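Local coordinates for protein peptidase, C14 family (Geobacter sulfurreducens PCA, PDB 3BIJ) that probably acts as a cysteine-type endopeptidase of the caspase-like C14 family, although its function has not been established, at residues G234-S239 with Q272-V277; E34-I39 with Q226-W231. All coordinates share one frame; numbering follows the deposited sequence.

Contact 1 of 2, residues G234-S239 with Q272-V277; sequences GLYKGS and QRPFTV
Neither segment is regular helix or strand, and their backbones come nearest at Ser-239 and Arg-273, whose CA atoms are 4.7 Å apart, and diverge from there toward Gly-234. At the close end the backbones meet through CA-H...O contacts: Arg-273 CA lies 3.4 Å from Gly-238 O, and Ser-239 CA lies 3.1 Å from Gln-272 O. Gly-238 suits its place, because at its backbone angles a beta carbon would collide with the carbonyl oxygen of the residue before and with Tyr-236 OH. At the wide end Arg-273 spans the gap. Its CG stands trans to the backbone N (chi1 -154°) and the chain bends at its third torsion, which brings NH1 to the opposite loop. As modelled, NH1 donates a hydrogen bond of 3.1 Å to Gly-234 O. Its approach to Tyr-236 O is implausibly short, and Lys-237 NZ, a second donor, crowds the same nitrogen, so the finer geometry is uncertain. Arginine suits the place because its long chain carries an N-H donor across the gap to the Gly-234 carbonyl. In the caspase-like fold this joins the loop between helices 222-231 and 240-250 to the C-terminal tail that follows helix 267-271. Ser-239 is the N-cap of helix 240-250, its OG weakly bonded to Ser-242 N. The tail is braced by a beta turn, in which Arg-273 O accepts both Thr-276 N, at 2.9 Å, and Thr-276 OG1, at 2.7 Å, from the same face of its plane. Next along the chain from the arginine, the rigid Pro-274 ring lies obliquely against the Tyr-236 ring, Pro-274 CG 3.8 Å from Tyr-236 CD2, and Phe-243 of helix 240-250 meets that tyrosine as well.

Contact 2 of 2, residues E34-I39 with Q226-W231; sequences EDMAAI and QLLRVW
Two helices of the caspase-like alpha/beta fold pack together here: helix 29-42, the connection of a beta-alpha-beta crossover between parallel strands 4-10 and 46-51, and helix 222-231. Their local axes run 11.3 Å apart at 32°, a spacing filled by apolar side chains. Ile-39 wedges its CD1 between Leu-228 and Trp-231, 3.5 Å from Leu-228 CD2 and 3.4 Å from Trp-231 CD1. Its chain is extended beyond CB (chi2 180°), which carries this methyl to the pyrrole part of the indole, while the branch CG2 lies near NE1 and CE2; a beta-branched residue thus touches the ring at two points. Were Ile-39 cut back to alanine, the methyl between Leu-228 and Trp-231 would be gone, and a gap would probably open beside the indole. Met-36, present as selenomethionine, meets Leu-227 tip to tip; its flexible chain bends so that CE sits 3.5 Å from both Leu-227 CD2 and Leu-228 CD2. Leu-228 CD1 passes across Asp-35, whose OD1 is 3.1 Å away. The buried carboxylate forms a salt bridge through OD2 with Arg-177 of the second subunit, which probably offsets its charge, so this edge belongs to the subunit interface. On its other flank helix 29-42 sets Ala-37 against Val-47 and Thr-49 of strand 46-51, while Val-230 packs helix 222-231 against Phe-243 and Ile-247 of helix 240-250.

The centres of the two contacts lie about 12 Å apart, on the same side of the chain's centre. Along the chain they follow one another: contact 2 joins 34-39 to 226-231, and only then does contact 1 join 234-239 to 272-277, with helix 222-231 leading almost directly into the loop of contact 1. Trp-231 links them, since Arg-273 NH2 comes within 3.2 Å of Trp-231 CH2 and Pro-274 packs on the same ring. Phe-275 meets the indole edge-to-face and also touches Ile-39. The C-terminal tail therefore covers the end of the helix pair, tying the last part of the caspase-like domain to its first crossover.

Contact 1 of 2, residues G234-S239 with Q272-V277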
loop_
_atom_site.group_PDB
_atom_site.type_symbol
_atom_site.label_atom_id
_atom_site.label_comp_id
_atom_site.label_asym_id
_atom_site.label_seq_id
_atom_site.Cartn_x
_atom_site.Cartn_y
_atom_site.Cartn_z
ATOM N N GLY A 234 29.362 -24.960 7.014
ATOM C CA GLY A 234 29.622 -26.274 7.580
ATOM C C GLY A 234 29.506 -26.412 9.080
ATOM O O GLY A 234 29.870 -27.449 9.624
ATOM N N LEU A 235 29.014 -25.384 9.761
ATOM C CA LEU A 235 28.863 -25.462 11.209
ATOM C C LEU A 235 27.494 -25.991 11.619
ATOM O O LEU A 235 27.227 -26.164 12.806
ATOM C CB LEU A 235 29.073 -24.092 11.850
ATOM C CG LEU A 235 30.484 -23.761 12.322
ATOM C CD1 LEU A 235 31.462 -23.858 11.152
ATOM C CD2 LEU A 235 30.481 -22.357 12.906
ATOM N N TYR A 236 26.633 -26.254 10.641
ATOM C CA TYR A 236 25.291 -26.740 10.945
ATOM C C TYR A 236 25.264 -28.185 11.425
ATOM O O TYR A 236 25.857 -29.075 10.817
ATOM C CB TYR A 236 24.360 -26.596 9.734
ATOM C CG TYR A 236 22.966 -27.113 10.013
ATOM C CD1 TYR A 236 22.083 -26.394 10.817
ATOM C CD2 TYR A 236 22.557 -28.369 9.542
ATOM C CE1 TYR A 236 20.833 -26.921 11.157
ATOM C CE2 TYR A 236 21.304 -28.899 9.878
ATOM C CZ TYR A 236 20.453 -28.170 10.691
ATOM O OH TYR A 236 19.240 -28.695 11.080
ATOM N N LYS A 237 24.559 -28.408 12.528
ATOM C CA LYS A 237 24.420 -29.738 13.107
ATOM C C LYS A 237 22.948 -30.151 12.987
ATOM O O LYS A 237 22.061 -29.422 13.436
ATOM C CB LYS A 237 24.821 -29.715 14.585
ATOM C CG LYS A 237 26.261 -29.316 14.870
ATOM C CD LYS A 237 27.217 -30.505 14.840
ATOM C CE LYS A 237 27.391 -31.076 13.436
ATOM N NZ LYS A 237 28.150 -30.145 12.528
ATOM N N GLY A 238 22.681 -31.306 12.385
ATOM C CA GLY A 238 21.302 -31.743 12.249
ATOM C C GLY A 238 21.017 -32.605 11.040
ATOM O O GLY A 238 21.919 -32.896 10.260
ATOM N N SER A 239 19.762 -33.021 10.889
ATOM C CA SER A 239 19.353 -33.858 9.757
ATOM C C SER A 239 18.787 -33.005 8.619
ATOM O O SER A 239 18.643 -31.788 8.757
ATOM C CB SER A 239 18.286 -34.864 10.202
ATOM O OG SER A 239 17.075 -34.208 10.563
ATOM N N GLN A 272 20.468 -38.347 7.807
ATOM C CA GLN A 272 21.866 -37.924 7.711
ATOM C C GLN A 272 22.005 -36.406 7.766
ATOM O O GLN A 272 21.017 -35.680 7.799
ATOM C CB GLN A 272 22.490 -38.405 6.399
ATOM C CG GLN A 272 22.379 -39.888 6.122
ATOM C CD GLN A 272 23.117 -40.291 4.855
ATOM O OE1 GLN A 272 22.881 -39.741 3.780
ATOM N NE2 GLN A 272 24.009 -41.263 4.977
ATOM N N ARG A 273 23.247 -35.935 7.770
ATOM C CA ARG A 273 23.524 -34.506 7.779
ATOM C C ARG A 273 23.320 -34.015 6.340
ATOM O O ARG A 273 23.746 -34.665 5.388
ATOM C CB ARG A 273 24.956 -34.249 8.255
ATOM C CG ARG A 273 25.113 -32.862 8.878
ATOM C CD ARG A 273 26.349 -32.615 9.752
ATOM N NE ARG A 273 27.392 -32.038 8.981
ATOM C CZ ARG A 273 28.062 -30.895 8.972
ATOM N NH1 ARG A 273 27.940 -29.842 9.775
ATOM N NH2 ARG A 273 28.942 -30.877 8.005
ATOM N N PRO A 274 22.675 -32.854 6.168
ATOM C CA PRO A 274 22.400 -32.276 4.848
ATOM C C PRO A 274 23.320 -32.548 3.650
ATOM O O PRO A 274 22.835 -32.565 2.523
ATOM C CB PRO A 274 22.233 -30.778 5.140
ATOM C CG PRO A 274 22.897 -30.582 6.469
ATOM C CD PRO A 274 22.500 -31.831 7.210
ATOM N N PHE A 275 24.618 -32.758 3.828
ATOM C CA PHE A 275 25.415 -33.021 2.625
ATOM C C PHE A 275 26.347 -34.188 2.758
ATOM O O PHE A 275 27.398 -34.237 2.130
ATOM C CB PHE A 275 26.198 -31.782 2.225
ATOM C CG PHE A 275 25.329 -30.659 1.753
ATOM C CD1 PHE A 275 24.762 -30.683 0.484
ATOM C CD2 PHE A 275 25.060 -29.581 2.582
ATOM C CE1 PHE A 275 23.942 -29.645 0.048
ATOM C CE2 PHE A 275 24.241 -28.541 2.161
ATOM C CZ PHE A 275 23.682 -28.573 0.892
ATOM N N THR A 276 25.908 -35.150 3.550
ATOM C CA THR A 276 26.687 -36.326 3.824
ATOM C C THR A 276 26.976 -37.290 2.675
ATOM O O THR A 276 26.097 -37.687 1.909
ATOM C CB THR A 276 26.058 -37.105 4.977
ATOM O OG1 THR A 276 25.877 -36.225 6.092
ATOM C CG2 THR A 276 26.946 -38.244 5.385
ATOM N N VAL A 277 28.250 -37.651 2.582
ATOM C CA VAL A 277 28.731 -38.602 1.606
ATOM C C VAL A 277 29.097 -39.823 2.434
ATOM O O VAL A 277 28.749 -40.942 2.080
ATOM C CB VAL A 277 29.991 -38.079 0.875
ATOM C CG1 VAL A 277 30.537 -39.155 -0.064
ATOM C CG2 VAL A 277 29.652 -36.812 0.089
#

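Contact 2 of 2, residues E34-I39 with Q226-W231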
loop_
_atom_site.group_PDB
_atom_site.type_symbol
_atom_site.label_atom_id
_atom_site.label_comp_id
_atom_site.label_asym_id
_atom_site.label_seq_id
_atom_site.Cartn_x
_atom_site.Cartn_y
_atom_site.Cartn_z
ATOM N N GLU A 34 27.943 -21.827 -7.897
ATOM C CA GLU A 34 29.289 -21.814 -7.329
ATOM C C GLU A 34 29.220 -22.137 -5.836
ATOM O O GLU A 34 29.985 -22.968 -5.337
ATOM C CB GLU A 34 29.959 -20.447 -7.541
ATOM C CG GLU A 34 30.209 -20.101 -9.015
ATOM C CD GLU A 34 30.880 -18.731 -9.228
ATOM O OE1 GLU A 34 30.305 -17.683 -8.813
ATOM O OE2 GLU A 34 31.987 -18.706 -9.827
ATOM N N ASP A 35 28.291 -21.494 -5.130
ATOM C CA ASP A 35 28.124 -21.726 -3.700
ATOM C C ASP A 35 27.730 -23.172 -3.406
ATOM O O ASP A 35 28.226 -23.767 -2.452
ATOM C CB ASP A 35 27.071 -20.775 -3.122
ATOM C CG ASP A 35 27.556 -19.336 -3.053
ATOM O OD1 ASP A 35 26.721 -18.428 -2.861
ATOM O OD2 ASP A 35 28.774 -19.112 -3.189
HETATM N N MSE A 36 26.840 -23.742 -4.213
HETATM C CA MSE A 36 26.441 -25.124 -3.984
HETATM C C MSE A 36 27.612 -26.032 -4.312
HETATM O O MSE A 36 27.915 -26.969 -3.562
HETATM C CB MSE A 36 25.227 -25.490 -4.834
HETATM C CG MSE A 36 23.959 -24.732 -4.443
HETATM SE SE MSE A 36 23.330 -25.160 -2.642
HETATM C CE MSE A 36 23.784 -23.525 -1.750
ATOM N N ALA A 37 28.286 -25.751 -5.425
ATOM C CA ALA A 37 29.441 -26.552 -5.834
ATOM C C ALA A 37 30.545 -26.485 -4.770
ATOM O O ALA A 37 31.230 -27.473 -4.519
ATOM C CB ALA A 37 29.970 -26.060 -7.178
ATOM N N ALA A 38 30.706 -25.317 -4.149
ATOM C CA ALA A 38 31.709 -25.145 -3.103
ATOM C C ALA A 38 31.408 -26.058 -1.910
ATOM O O ALA A 38 32.304 -26.726 -1.379
ATOM C CB ALA A 38 31.774 -23.683 -2.647
ATOM N N ILE A 39 30.149 -26.085 -1.476
ATOM C CA ILE A 39 29.748 -26.938 -0.360
ATOM C C ILE A 39 29.963 -28.391 -0.754
ATOM O O ILE A 39 30.528 -29.164 0.012
ATOM C CB ILE A 39 28.250 -26.751 0.006
ATOM C CG1 ILE A 39 28.045 -25.379 0.649
ATOM C CG2 ILE A 39 27.784 -27.891 0.905
ATOM C CD1 ILE A 39 26.599 -25.084 1.049
ATOM N N GLN A 226 19.414 -18.323 2.099
ATOM C CA GLN A 226 19.109 -18.785 3.438
ATOM C C GLN A 226 19.660 -20.180 3.684
ATOM O O GLN A 226 19.953 -20.550 4.828
ATOM C CB GLN A 226 17.611 -18.757 3.691
ATOM C CG GLN A 226 17.080 -17.353 3.703
ATOM C CD GLN A 226 17.793 -16.476 4.708
ATOM O OE1 GLN A 226 18.091 -15.316 4.433
ATOM N NE2 GLN A 226 18.064 -17.021 5.884
ATOM N N LEU A 227 19.798 -20.966 2.620
ATOM C CA LEU A 227 20.363 -22.298 2.776
ATOM C C LEU A 227 21.800 -22.079 3.270
ATOM O O LEU A 227 22.217 -22.670 4.261
ATOM C CB LEU A 227 20.334 -23.062 1.436
ATOM C CG LEU A 227 20.890 -24.495 1.331
ATOM C CD1 LEU A 227 20.390 -25.198 0.048
ATOM C CD2 LEU A 227 22.401 -24.430 1.339
ATOM N N LEU A 228 22.546 -21.204 2.601
ATOM C CA LEU A 228 23.917 -20.926 3.015
ATOM C C LEU A 228 23.989 -20.325 4.415
ATOM O O LEU A 228 24.934 -20.576 5.166
ATOM C CB LEU A 228 24.590 -19.977 2.023
ATOM C CG LEU A 228 24.673 -20.529 0.604
ATOM C CD1 LEU A 228 25.158 -19.450 -0.359
ATOM C CD2 LEU A 228 25.576 -21.720 0.594
ATOM N N ARG A 229 22.995 -19.532 4.783
ATOM C CA ARG A 229 23.029 -18.926 6.109
ATOM C C ARG A 229 22.848 -19.929 7.263
ATOM O O ARG A 229 23.503 -19.797 8.294
ATOM C CB ARG A 229 21.998 -17.790 6.196
ATOM C CG ARG A 229 21.843 -17.204 7.597
ATOM C CD ARG A 229 21.677 -15.686 7.617
ATOM N NE ARG A 229 22.961 -15.003 7.594
ATOM C CZ ARG A 229 23.179 -13.804 8.129
ATOM N NH1 ARG A 229 24.380 -13.244 8.065
ATOM N NH2 ARG A 229 22.195 -13.163 8.742
ATOM N N VAL A 230 21.977 -20.927 7.104
ATOM C CA VAL A 230 21.789 -21.904 8.176
ATOM C C VAL A 230 22.915 -22.918 8.114
ATOM O O VAL A 230 23.333 -23.449 9.130
ATOM C CB VAL A 230 20.438 -22.663 8.070
ATOM C CG1 VAL A 230 19.285 -21.679 8.008
ATOM C CG2 VAL A 230 20.436 -23.558 6.850
ATOM N N TRP A 231 23.407 -23.201 6.916
ATOM C CA TRP A 231 24.497 -24.152 6.797
ATOM C C TRP A 231 25.724 -23.555 7.483
ATOM O O TRP A 231 26.591 -24.273 7.979
ATOM C CB TRP A 231 24.783 -24.430 5.331
ATOM C CG TRP A 231 25.988 -25.267 5.104
ATOM C CD1 TRP A 231 27.119 -24.907 4.412
ATOM C CD2 TRP A 231 26.168 -26.629 5.484
ATOM N NE1 TRP A 231 27.979 -25.960 4.330
ATOM C CE2 TRP A 231 27.426 -27.037 4.978
ATOM C CE3 TRP A 231 25.391 -27.554 6.198
ATOM C CZ2 TRP A 231 27.928 -28.334 5.161
ATOM C CZ3 TRP A 231 25.894 -28.848 6.379
ATOM C CH2 TRP A 231 27.152 -29.219 5.859
#